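Local coordinates for uncharacterized protein (Staphylococcus aureus, PDB 3P8A) that is of unknown function but belongs to the glyoxalase-like, vicinal oxygen chelate (VOC) family, whose members are often metal-dependent enzymes, at residues A[122-125]-A[130-133]; A[207-212]-A[224-229]; A[99-104]-A[161-166]. All coordinates share one frame; numbering follows the deposited sequence.

Contact 1 of 3, residues A[122-125]-A[130-133]; sequences NKLQ and EVVG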
ATOM      1  N   ASN A 122     -19.846  -5.549   2.324  1.00 15.58           N
ATOM      2  CA  ASN A 122     -21.041  -6.284   1.903  1.00 16.54           C
ATOM      3  C   ASN A 122     -20.804  -7.044   0.596  1.00 18.61           C
ATOM      4  O   ASN A 122     -21.215  -8.191   0.505  1.00 17.38           O
ATOM      5  CB  ASN A 122     -22.275  -5.359   1.798  1.00 19.99           C
ATOM      6  CG  ASN A 122     -22.696  -4.725   3.102  1.00 39.70           C
ATOM      7  OD1 ASN A 122     -22.481  -5.273   4.195  1.00 33.71           O
ATOM      8  ND2 ASN A 122     -23.261  -3.525   3.012  1.00 28.13           N
ATOM      9  N   LYS A 123     -20.093  -6.428  -0.380  1.00 15.56           N
ATOM     10  CA  LYS A 123     -19.789  -7.057  -1.656  1.00 16.55           C
ATOM     11  C   LYS A 123     -18.875  -8.270  -1.464  1.00 21.91           C
ATOM     12  O   LYS A 123     -19.097  -9.311  -2.094  1.00 21.91           O
ATOM     13  CB  LYS A 123     -19.186  -6.040  -2.649  1.00 19.78           C
ATOM     14  CG  LYS A 123     -18.910  -6.571  -4.063  1.00 27.21           C
ATOM     15  CD  LYS A 123     -17.441  -6.954  -4.235  1.00 35.47           C
ATOM     16  CE  LYS A 123     -17.073  -7.364  -5.641  1.00 43.92           C
ATOM     17  NZ  LYS A 123     -15.766  -8.061  -5.651  1.00 44.52           N
ATOM     18  N   LEU A 124     -17.843  -8.138  -0.610  1.00 17.63           N
ATOM     19  CA  LEU A 124     -16.919  -9.252  -0.383  1.00 16.33           C
ATOM     20  C   LEU A 124     -17.618 -10.362   0.382  1.00 18.25           C
ATOM     21  O   LEU A 124     -17.474 -11.532   0.031  1.00 18.56           O
ATOM     22  CB  LEU A 124     -15.634  -8.793   0.326  1.00 15.72           C
ATOM     23  CG  LEU A 124     -14.697  -7.860  -0.444  1.00 18.07           C
ATOM     24  CD1 LEU A 124     -13.616  -7.338   0.478  1.00 16.59           C
ATOM     25  CD2 LEU A 124     -14.042  -8.572  -1.633  1.00 17.36           C
ATOM     26  N   GLN A 125     -18.415  -9.988   1.395  1.00 13.88           N
ATOM     27  CA  GLN A 125     -19.193 -10.933   2.199  1.00 14.37           C
ATOM     28  C   GLN A 125     -20.265 -11.663   1.377  1.00 18.10           C
ATOM     29  O   GLN A 125     -20.506 -12.847   1.640  1.00 16.47           O
ATOM     30  CB  GLN A 125     -19.789 -10.264   3.442  1.00 16.03           C
ATOM     31  CG  GLN A 125     -18.710  -9.952   4.490  1.00 22.28           C
ATOM     32  CD  GLN A 125     -19.256  -9.638   5.854  1.00 32.80           C
ATOM     33  OE1 GLN A 125     -18.613  -9.899   6.875  1.00 31.50           O
ATOM     34  NE2 GLN A 125     -20.459  -9.095   5.910  1.00 24.36           N
ATOM     35  N   GLU A 130     -13.915 -13.960   3.612  1.00 17.21           N
ATOM     36  CA  GLU A 130     -13.857 -13.643   5.038  1.00 17.88           C
ATOM     37  C   GLU A 130     -13.113 -12.312   5.141  1.00 23.68           C
ATOM     38  O   GLU A 130     -12.062 -12.147   4.528  1.00 24.14           O
ATOM     39  CB  GLU A 130     -13.160 -14.768   5.838  1.00 19.61           C
ATOM     40  CG  GLU A 130     -12.891 -14.480   7.318  1.00 35.45           C
ATOM     41  CD  GLU A 130     -14.061 -14.352   8.290  1.00 60.01           C
ATOM     42  OE1 GLU A 130     -15.132 -14.959   8.043  1.00 53.45           O
ATOM     43  OE2 GLU A 130     -13.881 -13.679   9.333  1.00 39.54           O
ATOM     44  N   VAL A 131     -13.721 -11.342   5.810  1.00 20.69           N
ATOM     45  CA  VAL A 131     -13.136 -10.017   5.980  1.00 20.11           C
ATOM     46  C   VAL A 131     -12.901  -9.753   7.475  1.00 22.94           C
ATOM     47  O   VAL A 131     -13.570 -10.360   8.295  1.00 21.81           O
ATOM     48  CB  VAL A 131     -13.979  -8.880   5.317  1.00 23.72           C
ATOM     49  CG1 VAL A 131     -14.193  -9.123   3.833  1.00 22.78           C
ATOM     50  CG2 VAL A 131     -15.319  -8.674   6.030  1.00 24.06           C
ATOM     51  N   VAL A 132     -11.942  -8.871   7.809  1.00 19.30           N
ATOM     52  CA  VAL A 132     -11.660  -8.392   9.170  1.00 18.57           C
ATOM     53  C   VAL A 132     -11.883  -6.889   9.134  1.00 21.30           C
ATOM     54  O   VAL A 132     -11.302  -6.190   8.298  1.00 18.34           O
ATOM     55  CB  VAL A 132     -10.279  -8.775   9.757  1.00 21.82           C
ATOM     56  CG1 VAL A 132     -10.014  -8.061  11.080  1.00 21.60           C
ATOM     57  CG2 VAL A 132     -10.161 -10.282   9.955  1.00 22.12           C
ATOM     58  N   GLY A 133     -12.800  -6.421   9.964  1.00 19.71           N
ATOM     59  CA  GLY A 133     -13.129  -5.008  10.024  1.00 19.32           C
ATOM     60  C   GLY A 133     -14.536  -4.647   9.601  1.00 24.09           C
ATOM     61  O   GLY A 133     -15.367  -5.533   9.421  1.00 24.36           O
TER
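The carboxamide oxygen of Gln125 is the polar atom closest to the strand partner: Gln125 OE1 lies 3.6 Å from Val131 CG2, an apolar contact. Behind it the aliphatic part of the same side chain joins in, with Gln125 CG 3.9 Å from Val131 CG2, and the two side chains run at about a right angle. The chain of Gln125 is extended beyond CG (chi2 -165°), which carries the amide across the end of the valine, with OE1 at CG2. Val131 has the most surface buried here. Its other methyl serves Leu124: Val131 CG1 is 3.8 Å from Leu124 CB, and it keeps the same separation, 3.8 Å, from Leu124 CD1. One branched residue therefore fits against two consecutive residues of the helix, a methyl for each. Its chi1 of -57° sets CG1 anti to the carbonyl carbon and leaves CG2 between the backbone N and that carbon.

Helix 117-125 ends here, and a short connection brings the chain back as strand 130-139, the edge strand of its sheet. The order strand 106-113, helix 117-125, then strands 130-139, 147-155 and 166-170 is consistent with the beta-alpha-beta-beta-beta arrangement of the VOC fold. Strand 147-155 is the neighbour: it hydrogen-bonds the backbones of Glu130 and Val132, while its Ile154 and Leu152 add to the apolar layer around Leu124 and Val131. Lys121, one turn back on the helix, adds a polar tie through its NZ to Gly133 O.

Between these four-residue segments the attraction is thus dispersion and exclusion of water, with Leu124 and Val131 buried and Gln125 at the exposed margin. Such a contact depends on fit more than on direction, and its outer border is a polar side chain laid over a methyl.

Contact 2 of 3, residues A[207-212]-A[224-229]; sequences NWLKWF and TDLILK
Leu226 has the most surface buried here, and it divides its two methyls between neighbouring residues of the helix. Leu226 CD2 meets Leu209 CD2 at 3.9 Å, the two side chains crossing at about a right angle. The other branch, Leu226 CD1, lies 4.1 Å from Trp208 CB, so it rests near the first carbon of the tryptophan side chain and not on its ring.

Leu228, two residues on, makes its contact through CD2 alone, at Phe212. Its CB does not face the helix squarely, but the tip swings in: Leu228 CD2 is 3.8 Å from Phe212 O and 4.1 Å from Phe212 CB. Helix 201-212 follows strand 189-198 and leads into strands 215-219, 223-227 and 234-239, an order consistent with the beta-alpha-beta-beta-beta arrangement of the VOC fold, and Leu226 belongs to the middle one of those three strands. The helix lies against the sheet holding strands 223-227 and 234-239, whose Phe235 also touches Trp208 and Leu228. Strand 106-113 of the other sheet also packs here, its Leu112 touching both Phe212 and Leu228.

The ring of Phe212 leads away from the strand, with chi1 at -43°. Phe212 CE2 sits 3.7 Å above the Trp208 ring plane, off toward its rim. The carbonyl of Phe212 is also tied by water: one molecule donates to Phe212 O at 2.8 Å and accepts from Lys229 N at 3.1 Å, bridging Phe212 to the Lys229 backbone.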
ATOM      1  N   ASN A 207      -7.252 -14.194  -7.561  1.00  8.96           N
ATOM      2  CA  ASN A 207      -7.671 -13.562  -6.314  1.00  8.37           C
ATOM      3  C   ASN A 207      -7.913 -12.077  -6.474  1.00 12.31           C
ATOM      4  O   ASN A 207      -8.929 -11.590  -5.990  1.00 11.37           O
ATOM      5  CB  ASN A 207      -6.637 -13.776  -5.197  1.00 10.42           C
ATOM      6  CG  ASN A 207      -6.681 -15.155  -4.611  1.00 21.99           C
ATOM      7  OD1 ASN A 207      -7.648 -15.890  -4.793  1.00 14.83           O
ATOM      8  ND2 ASN A 207      -5.624 -15.534  -3.918  1.00 10.69           N
ATOM      9  N   TRP A 208      -6.979 -11.354  -7.122  1.00  7.58           N
ATOM     10  CA  TRP A 208      -7.104  -9.910  -7.319  1.00  7.08           C
ATOM     11  C   TRP A 208      -8.238  -9.551  -8.269  1.00 11.30           C
ATOM     12  O   TRP A 208      -8.910  -8.541  -8.049  1.00  8.08           O
ATOM     13  CB  TRP A 208      -5.791  -9.294  -7.777  1.00  6.11           C
ATOM     14  CG  TRP A 208      -4.737  -9.172  -6.703  1.00  7.51           C
ATOM     15  CD1 TRP A 208      -4.510 -10.026  -5.665  1.00 10.41           C
ATOM     16  CD2 TRP A 208      -3.679  -8.212  -6.670  1.00  8.33           C
ATOM     17  NE1 TRP A 208      -3.403  -9.620  -4.947  1.00  9.79           N
ATOM     18  CE2 TRP A 208      -2.879  -8.502  -5.538  1.00 11.69           C
ATOM     19  CE3 TRP A 208      -3.355  -7.093  -7.458  1.00  9.52           C
ATOM     20  CZ2 TRP A 208      -1.774  -7.716  -5.180  1.00 10.99           C
ATOM     21  CZ3 TRP A 208      -2.271  -6.306  -7.094  1.00 10.60           C
ATOM     22  CH2 TRP A 208      -1.490  -6.621  -5.974  1.00 11.03           C
ATOM     23  N   LEU A 209      -8.496 -10.377  -9.293  1.00 10.46           N
ATOM     24  CA  LEU A 209      -9.653 -10.108 -10.180  1.00 11.38           C
ATOM     25  C   LEU A 209     -10.976 -10.241  -9.410  1.00 15.12           C
ATOM     26  O   LEU A 209     -11.877  -9.417  -9.579  1.00 13.62           O
ATOM     27  CB  LEU A 209      -9.671 -11.052 -11.384  1.00 12.20           C
ATOM     28  CG  LEU A 209      -8.584 -10.844 -12.423  1.00 17.65           C
ATOM     29  CD1 LEU A 209      -8.469 -12.056 -13.320  1.00 19.38           C
ATOM     30  CD2 LEU A 209      -8.807  -9.576 -13.222  1.00 18.52           C
ATOM     31  N   LYS A 210     -11.042 -11.238  -8.521  1.00 13.77           N
ATOM     32  CA  LYS A 210     -12.190 -11.570  -7.697  1.00 14.77           C
ATOM     33  C   LYS A 210     -12.446 -10.491  -6.656  1.00 20.54           C
ATOM     34  O   LYS A 210     -13.546  -9.928  -6.620  1.00 20.18           O
ATOM     35  CB  LYS A 210     -11.938 -12.911  -7.007  1.00 19.35           C
ATOM     36  CG  LYS A 210     -13.196 -13.676  -6.625  1.00 36.90           C
ATOM     37  CD  LYS A 210     -12.883 -14.957  -5.852  1.00 48.63           C
ATOM     38  CE  LYS A 210     -12.487 -16.151  -6.709  1.00 57.85           C
ATOM     39  NZ  LYS A 210     -13.659 -16.812  -7.334  1.00 69.09           N
ATOM     40  N   TRP A 211     -11.423 -10.174  -5.838  1.00 15.86           N
ATOM     41  CA  TRP A 211     -11.509  -9.207  -4.752  1.00 15.20           C
ATOM     42  C   TRP A 211     -11.605  -7.739  -5.177  1.00 18.68           C
ATOM     43  O   TRP A 211     -12.328  -6.970  -4.548  1.00 17.49           O
ATOM     44  CB  TRP A 211     -10.317  -9.368  -3.809  1.00 13.15           C
ATOM     45  CG  TRP A 211     -10.108 -10.741  -3.236  1.00 13.57           C
ATOM     46  CD1 TRP A 211     -11.066 -11.663  -2.928  1.00 16.56           C
ATOM     47  CD2 TRP A 211      -8.867 -11.276  -2.754  1.00 12.39           C
ATOM     48  NE1 TRP A 211     -10.489 -12.766  -2.336  1.00 15.08           N
ATOM     49  CE2 TRP A 211      -9.140 -12.553  -2.215  1.00 15.37           C
ATOM     50  CE3 TRP A 211      -7.535 -10.813  -2.767  1.00 12.66           C
ATOM     51  CZ2 TRP A 211      -8.135 -13.381  -1.710  1.00 13.83           C
ATOM     52  CZ3 TRP A 211      -6.541 -11.627  -2.254  1.00 13.43           C
ATOM     53  CH2 TRP A 211      -6.839 -12.894  -1.735  1.00 14.05           C
ATOM     54  N   PHE A 212     -10.876  -7.342  -6.208  1.00 14.34           N
ATOM     55  CA  PHE A 212     -10.833  -5.918  -6.579  1.00 13.23           C
ATOM     56  C   PHE A 212     -11.559  -5.511  -7.828  1.00 16.87           C
ATOM     57  O   PHE A 212     -11.460  -4.348  -8.234  1.00 13.93           O
ATOM     58  CB  PHE A 212      -9.380  -5.397  -6.534  1.00 13.05           C
ATOM     59  CG  PHE A 212      -8.611  -5.888  -5.329  1.00 12.25           C
ATOM     60  CD1 PHE A 212      -9.021  -5.555  -4.035  1.00 13.71           C
ATOM     61  CD2 PHE A 212      -7.505  -6.711  -5.479  1.00 11.40           C
ATOM     62  CE1 PHE A 212      -8.339  -6.039  -2.920  1.00 14.73           C
ATOM     63  CE2 PHE A 212      -6.823  -7.205  -4.363  1.00 14.27           C
ATOM     64  CZ  PHE A 212      -7.242  -6.863  -3.089  1.00 13.99           C
ATOM     65  N   THR A 224       1.434 -10.719 -15.978  1.00  9.50           N
ATOM     66  CA  THR A 224       0.046 -10.318 -16.183  1.00  9.10           C
ATOM     67  C   THR A 224      -0.118  -8.874 -15.675  1.00 13.70           C
ATOM     68  O   THR A 224       0.248  -8.590 -14.527  1.00 13.64           O
ATOM     69  CB  THR A 224      -0.879 -11.227 -15.386  1.00  9.54           C
ATOM     70  OG1 THR A 224      -0.652 -12.560 -15.803  1.00  9.36           O
ATOM     71  CG2 THR A 224      -2.373 -10.857 -15.549  1.00  3.75           C
ATOM     72  N   ASP A 225      -0.684  -7.979 -16.512  1.00  8.38           N
ATOM     73  CA  ASP A 225      -0.968  -6.604 -16.094  1.00  7.66           C
ATOM     74  C   ASP A 225      -2.443  -6.493 -15.760  1.00 10.39           C
ATOM     75  O   ASP A 225      -3.301  -6.952 -16.521  1.00  8.80           O
ATOM     76  CB  ASP A 225      -0.609  -5.593 -17.173  1.00  8.81           C
ATOM     77  CG  ASP A 225       0.875  -5.393 -17.325  1.00 15.65           C
ATOM     78  OD1 ASP A 225       1.613  -5.709 -16.371  1.00 17.65           O
ATOM     79  OD2 ASP A 225       1.298  -4.940 -18.403  1.00 14.37           O
ATOM     80  N   LEU A 226      -2.729  -5.935 -14.600  1.00  8.59           N
ATOM     81  CA  LEU A 226      -4.100  -5.715 -14.131  1.00  8.05           C
ATOM     82  C   LEU A 226      -4.338  -4.213 -13.923  1.00 13.07           C
ATOM     83  O   LEU A 226      -3.389  -3.462 -13.741  1.00 10.24           O
ATOM     84  CB  LEU A 226      -4.335  -6.502 -12.839  1.00  8.00           C
ATOM     85  CG  LEU A 226      -4.186  -8.030 -12.917  1.00 12.73           C
ATOM     86  CD1 LEU A 226      -4.465  -8.669 -11.572  1.00 13.98           C
ATOM     87  CD2 LEU A 226      -5.082  -8.626 -13.976  1.00 10.95           C
ATOM     88  N   ILE A 227      -5.599  -3.769 -14.001  1.00 11.04           N
ATOM     89  CA  ILE A 227      -5.939  -2.373 -13.775  1.00 11.31           C
ATOM     90  C   ILE A 227      -7.255  -2.292 -13.002  1.00 14.80           C
ATOM     91  O   ILE A 227      -8.150  -3.105 -13.232  1.00 12.42           O
ATOM     92  CB  ILE A 227      -5.943  -1.528 -15.098  1.00 15.47           C
ATOM     93  CG1 ILE A 227      -5.817  -0.005 -14.802  1.00 16.16           C
ATOM     94  CG2 ILE A 227      -7.151  -1.866 -16.024  1.00 16.20           C
ATOM     95  CD1 ILE A 227      -5.570   0.983 -16.065  1.00 16.99           C
ATOM     96  N   LEU A 228      -7.384  -1.306 -12.094  1.00 12.71           N
ATOM     97  CA  LEU A 228      -8.648  -1.087 -11.393  1.00 12.14           C
ATOM     98  C   LEU A 228      -9.563  -0.384 -12.390  1.00 15.64           C
ATOM     99  O   LEU A 228      -9.080   0.342 -13.253  1.00 14.10           O
ATOM    100  CB  LEU A 228      -8.439  -0.198 -10.172  1.00 11.86           C
ATOM    101  CG  LEU A 228      -7.756  -0.816  -8.981  1.00 14.57           C
ATOM    102  CD1 LEU A 228      -7.129   0.266  -8.119  1.00 14.20           C
ATOM    103  CD2 LEU A 228      -8.728  -1.659  -8.163  1.00 17.67           C
ATOM    104  N   LYS A 229     -10.877  -0.598 -12.290  1.00 16.48           N
ATOM    105  CA  LYS A 229     -11.832   0.029 -13.220  1.00 17.06           C
ATOM    106  C   LYS A 229     -11.850   1.561 -13.154  1.00 22.62           C
ATOM    107  O   LYS A 229     -12.142   2.211 -14.168  1.00 20.90           O
ATOM    108  CB  LYS A 229     -13.251  -0.520 -12.991  1.00 19.33           C
ATOM    109  CG  LYS A 229     -13.464  -1.857 -13.668  1.00 23.39           C
ATOM    110  CD  LYS A 229     -14.665  -2.607 -13.101  1.00 26.09           C
ATOM    111  CE  LYS A 229     -14.996  -3.825 -13.926  1.00 30.41           C
ATOM    112  NZ  LYS A 229     -13.879  -4.805 -13.984  1.00 34.72           N
TER
HETATM  113  O   HOH W   1     -11.983  -2.096  -9.769  1.00 19.69           O

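Contact 3 of 3, residues A[99-104]-A[161-166]; sequences VQEKYE and EIKPPF
Lys163 is the residue through which 161-166 meets Gln100 and Glu101, and the chain comes to it by way of Glu161 and Ile162, which face elsewhere. At Lys163 the side chain turns toward the other segment. A bend at chi2 (84°) is followed by an extended end, and the ammonium arrives at the OE1 end of the Gln100 amide, the two side chains crossing at about a right angle.

The direct approach, Lys163 NZ to Gln100 OE1, is 3.6 Å, too long for a bond, and water closes it. One molecule accepts from Lys163 NZ at 2.7 Å and donates to Gln100 OE1 at 2.9 Å. A second one accepts from Lys163 NZ at 3.0 Å and stands 2.6 Å from Gln100 OE1. With Gly91 O as a further acceptor, the ammonium has three partners. Gln100 is fixed from its other end, where NE2 donates to Gly90 O, so the amide has a settled orientation.

Gln100 closes the short helix 97-100, which ends in a Schellman motif with Lys102, at positive phi, as its C-prime residue; a type I' turn from Glu101 to Glu104 then leads toward strand 106-113. Glu101 comes near the base of the lysine side chain, Glu101 OE2 lying 4.5 Å from Lys163 CB. The same OE2 of Glu101 stays 5.4 Å from Lys163 NZ; at that spacing any attraction is probably weak, and Glu101 makes its salt bridge through OE1 to Lys108.

Beyond Lys163 the segment turns inward: Pro164 and Pro165 run toward helix 201-212, Pro164 giving its carbonyl O to Asn109 ND2, and Phe166 begins strand 166-170.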
ATOM      1  N   VAL A  99       6.328  -7.868  11.703  1.00 11.51           N
ATOM      2  CA  VAL A  99       6.671  -9.036  12.539  1.00 12.80           C
ATOM      3  C   VAL A  99       6.577 -10.347  11.751  1.00 16.76           C
ATOM      4  O   VAL A  99       7.519 -11.140  11.728  1.00 16.51           O
ATOM      5  CB  VAL A  99       5.794  -9.096  13.836  1.00 16.30           C
ATOM      6  CG1 VAL A  99       6.108 -10.359  14.659  1.00 16.80           C
ATOM      7  CG2 VAL A  99       6.008  -7.851  14.685  1.00 16.06           C
ATOM      8  N   GLN A 100       5.422 -10.575  11.131  1.00 14.26           N
ATOM      9  CA  GLN A 100       5.104 -11.790  10.373  1.00 14.07           C
ATOM     10  C   GLN A 100       6.067 -12.043   9.213  1.00 18.43           C
ATOM     11  O   GLN A 100       6.353 -13.206   8.887  1.00 19.46           O
ATOM     12  CB  GLN A 100       3.660 -11.734   9.899  1.00 15.12           C
ATOM     13  CG  GLN A 100       2.705 -12.011  11.056  1.00 26.41           C
ATOM     14  CD  GLN A 100       1.361 -11.392  10.900  1.00 44.42           C
ATOM     15  OE1 GLN A 100       1.046 -10.735   9.894  1.00 35.53           O
ATOM     16  NE2 GLN A 100       0.534 -11.605  11.914  1.00 46.66           N
ATOM     17  N   GLU A 101       6.597 -10.951   8.620  1.00 11.11           N
ATOM     18  CA  GLU A 101       7.576 -11.040   7.554  1.00  9.83           C
ATOM     19  C   GLU A 101       9.026 -10.920   8.061  1.00 14.67           C
ATOM     20  O   GLU A 101       9.921 -10.541   7.317  1.00 14.48           O
ATOM     21  CB  GLU A 101       7.232 -10.115   6.391  1.00 11.10           C
ATOM     22  CG  GLU A 101       5.881 -10.459   5.791  1.00 14.46           C
ATOM     23  CD  GLU A 101       5.237  -9.409   4.908  1.00 24.87           C
ATOM     24  OE1 GLU A 101       5.969  -8.721   4.160  1.00 13.80           O
ATOM     25  OE2 GLU A 101       3.989  -9.310   4.932  1.00 22.58           O
ATOM     26  N   LYS A 102       9.249 -11.325   9.335  1.00 11.29           N
ATOM     27  CA  LYS A 102      10.533 -11.459  10.031  1.00 10.73           C
ATOM     28  C   LYS A 102      11.404 -10.205  10.004  1.00 16.27           C
ATOM     29  O   LYS A 102      12.637 -10.334   9.943  1.00 14.28           O
ATOM     30  CB  LYS A 102      11.325 -12.694   9.502  1.00 14.81           C
ATOM     31  CG  LYS A 102      10.489 -13.985   9.324  1.00 29.90           C
ATOM     32  CD  LYS A 102      11.283 -15.101   8.679  1.00 37.38           C
ATOM     33  CE  LYS A 102      10.400 -16.265   8.348  1.00 52.67           C
ATOM     34  NZ  LYS A 102       9.776 -16.139   7.012  1.00 68.75           N
ATOM     35  N   TYR A 103      10.780  -8.995  10.059  1.00 13.23           N
ATOM     36  CA  TYR A 103      11.508  -7.708  10.081  1.00 13.89           C
ATOM     37  C   TYR A 103      12.371  -7.466   8.831  1.00 13.96           C
ATOM     38  O   TYR A 103      13.338  -6.708   8.882  1.00 14.93           O
ATOM     39  CB  TYR A 103      12.303  -7.522  11.404  1.00 16.72           C
ATOM     40  CG  TYR A 103      11.423  -7.422  12.634  1.00 20.30           C
ATOM     41  CD1 TYR A 103      10.995  -6.187  13.109  1.00 22.59           C
ATOM     42  CD2 TYR A 103      11.061  -8.557  13.351  1.00 21.82           C
ATOM     43  CE1 TYR A 103      10.173  -6.087  14.232  1.00 24.85           C
ATOM     44  CE2 TYR A 103      10.237  -8.471  14.475  1.00 23.56           C
ATOM     45  CZ  TYR A 103       9.798  -7.231  14.914  1.00 32.21           C
ATOM     46  OH  TYR A 103       9.035  -7.113  16.048  1.00 40.46           O
ATOM     47  N   GLU A 104      11.987  -8.075   7.708  1.00 11.23           N
ATOM     48  CA  GLU A 104      12.636  -7.871   6.416  1.00 11.78           C
ATOM     49  C   GLU A 104      12.111  -6.537   5.879  1.00 13.81           C
ATOM     50  O   GLU A 104      10.902  -6.353   5.749  1.00 13.93           O
ATOM     51  CB  GLU A 104      12.285  -9.002   5.450  1.00 14.00           C
ATOM     52  CG  GLU A 104      12.950 -10.330   5.781  1.00 23.12           C
ATOM     53  CD  GLU A 104      12.309 -11.556   5.144  1.00 42.22           C
ATOM     54  OE1 GLU A 104      11.616 -11.417   4.108  1.00 41.35           O
ATOM     55  OE2 GLU A 104      12.516 -12.666   5.681  1.00 19.17           O
ATOM     56  N   GLU A 161       0.334 -16.120  -1.672  1.00 18.14           N
ATOM     57  CA  GLU A 161       1.753 -15.901  -1.903  1.00 17.73           C
ATOM     58  C   GLU A 161       2.033 -14.435  -1.535  1.00 18.85           C
ATOM     59  O   GLU A 161       3.062 -14.112  -0.945  1.00 19.65           O
ATOM     60  CB  GLU A 161       2.134 -16.128  -3.386  1.00 19.06           C
ATOM     61  CG  GLU A 161       2.208 -17.589  -3.782  1.00 23.04           C
ATOM     62  CD  GLU A 161       3.316 -18.401  -3.154  1.00 41.82           C
ATOM     63  OE1 GLU A 161       4.312 -17.799  -2.683  1.00 24.54           O
ATOM     64  OE2 GLU A 161       3.181 -19.647  -3.135  1.00 31.40           O
ATOM     65  N   ILE A 162       1.071 -13.572  -1.862  1.00 12.73           N
ATOM     66  CA  ILE A 162       1.140 -12.118  -1.711  1.00 10.22           C
ATOM     67  C   ILE A 162       0.157 -11.652  -0.682  1.00 12.48           C
ATOM     68  O   ILE A 162      -1.010 -12.040  -0.735  1.00 10.77           O
ATOM     69  CB  ILE A 162       0.836 -11.462  -3.115  1.00 11.33           C
ATOM     70  CG1 ILE A 162       1.853 -11.880  -4.168  1.00 11.16           C
ATOM     71  CG2 ILE A 162       0.690  -9.942  -3.048  1.00 11.19           C
ATOM     72  CD1 ILE A 162       3.359 -11.646  -3.766  1.00  9.65           C
ATOM     73  N   LYS A 163       0.599 -10.764   0.223  1.00 10.98           N
ATOM     74  CA  LYS A 163      -0.319 -10.255   1.236  1.00 10.26           C
ATOM     75  C   LYS A 163      -1.402  -9.474   0.507  1.00 14.18           C
ATOM     76  O   LYS A 163      -1.066  -8.610  -0.316  1.00 13.22           O
ATOM     77  CB  LYS A 163       0.387  -9.350   2.261  1.00 12.03           C
ATOM     78  CG  LYS A 163      -0.490  -9.040   3.469  1.00 15.34           C
ATOM     79  CD  LYS A 163      -0.403 -10.135   4.492  1.00 17.55           C
ATOM     80  CE  LYS A 163      -1.094  -9.738   5.768  1.00 19.26           C
ATOM     81  NZ  LYS A 163      -0.863 -10.786   6.798  1.00 23.87           N
ATOM     82  N   PRO A 164      -2.700  -9.809   0.732  1.00 12.53           N
ATOM     83  CA  PRO A 164      -3.757  -9.103   0.009  1.00 12.29           C
ATOM     84  C   PRO A 164      -3.762  -7.602   0.260  1.00 13.69           C
ATOM     85  O   PRO A 164      -3.708  -7.174   1.418  1.00 13.75           O
ATOM     86  CB  PRO A 164      -5.056  -9.734   0.573  1.00 13.62           C
ATOM     87  CG  PRO A 164      -4.641 -11.091   1.038  1.00 18.07           C
ATOM     88  CD  PRO A 164      -3.274 -10.835   1.635  1.00 13.63           C
ATOM     89  N   PRO A 165      -3.912  -6.795  -0.805  1.00 10.87           N
ATOM     90  CA  PRO A 165      -4.114  -5.348  -0.610  1.00  9.50           C
ATOM     91  C   PRO A 165      -5.337  -5.131   0.292  1.00 13.98           C
ATOM     92  O   PRO A 165      -6.250  -5.969   0.322  1.00 12.50           O
ATOM     93  CB  PRO A 165      -4.414  -4.839  -2.025  1.00 10.08           C
ATOM     94  CG  PRO A 165      -3.758  -5.821  -2.917  1.00 14.62           C
ATOM     95  CD  PRO A 165      -3.960  -7.146  -2.242  1.00 12.13           C
ATOM     96  N   PHE A 166      -5.336  -4.033   1.051  1.00 10.77           N
ATOM     97  CA  PHE A 166      -6.406  -3.735   1.993  1.00  9.65           C
ATOM     98  C   PHE A 166      -7.083  -2.426   1.629  1.00 15.11           C
ATOM     99  O   PHE A 166      -6.631  -1.736   0.714  1.00 13.89           O
ATOM    100  CB  PHE A 166      -5.904  -3.778   3.448  1.00 11.28           C
ATOM    101  CG  PHE A 166      -4.852  -2.752   3.787  1.00 12.64           C
ATOM    102  CD1 PHE A 166      -3.514  -2.987   3.501  1.00 15.10           C
ATOM    103  CD2 PHE A 166      -5.193  -1.567   4.431  1.00 14.63           C
ATOM    104  CE1 PHE A 166      -2.542  -2.043   3.830  1.00 16.25           C
ATOM    105  CE2 PHE A 166      -4.217  -0.633   4.771  1.00 17.97           C
ATOM    106  CZ  PHE A 166      -2.898  -0.880   4.478  1.00 15.47           C
TER
HETATM  107  O   HOH W   2      -0.634  -8.971   9.129  1.00 15.74           O
HETATM  108  O   HOH W   3       1.831 -11.089   7.102  1.00 28.24           O

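How the contacts relate
Along the chain contact 3 opens first at 99-104, contact 1 forms and closes within the long excursion that follows, 161-166 completes contact 3, and contact 2 comes last. Their centres lie about 17 Å (1 and 2), 19 Å (2 and 3) and 20 Å (1 and 3) apart. Contacts 1 and 3 belong to the eight-stranded sheet and its connections, whereas contact 2 belongs to the seven-stranded one. Helix 201-212 joins them: Leu124 CD2 comes 3.7 Å from Trp211 O, and Pro165 CD comes 3.4 Å from Phe212 CZ. Helix 201-212 thus packs on the seven-stranded sheet while meeting parts associated with the eight-stranded one, so it lies at the junction between the two sheets.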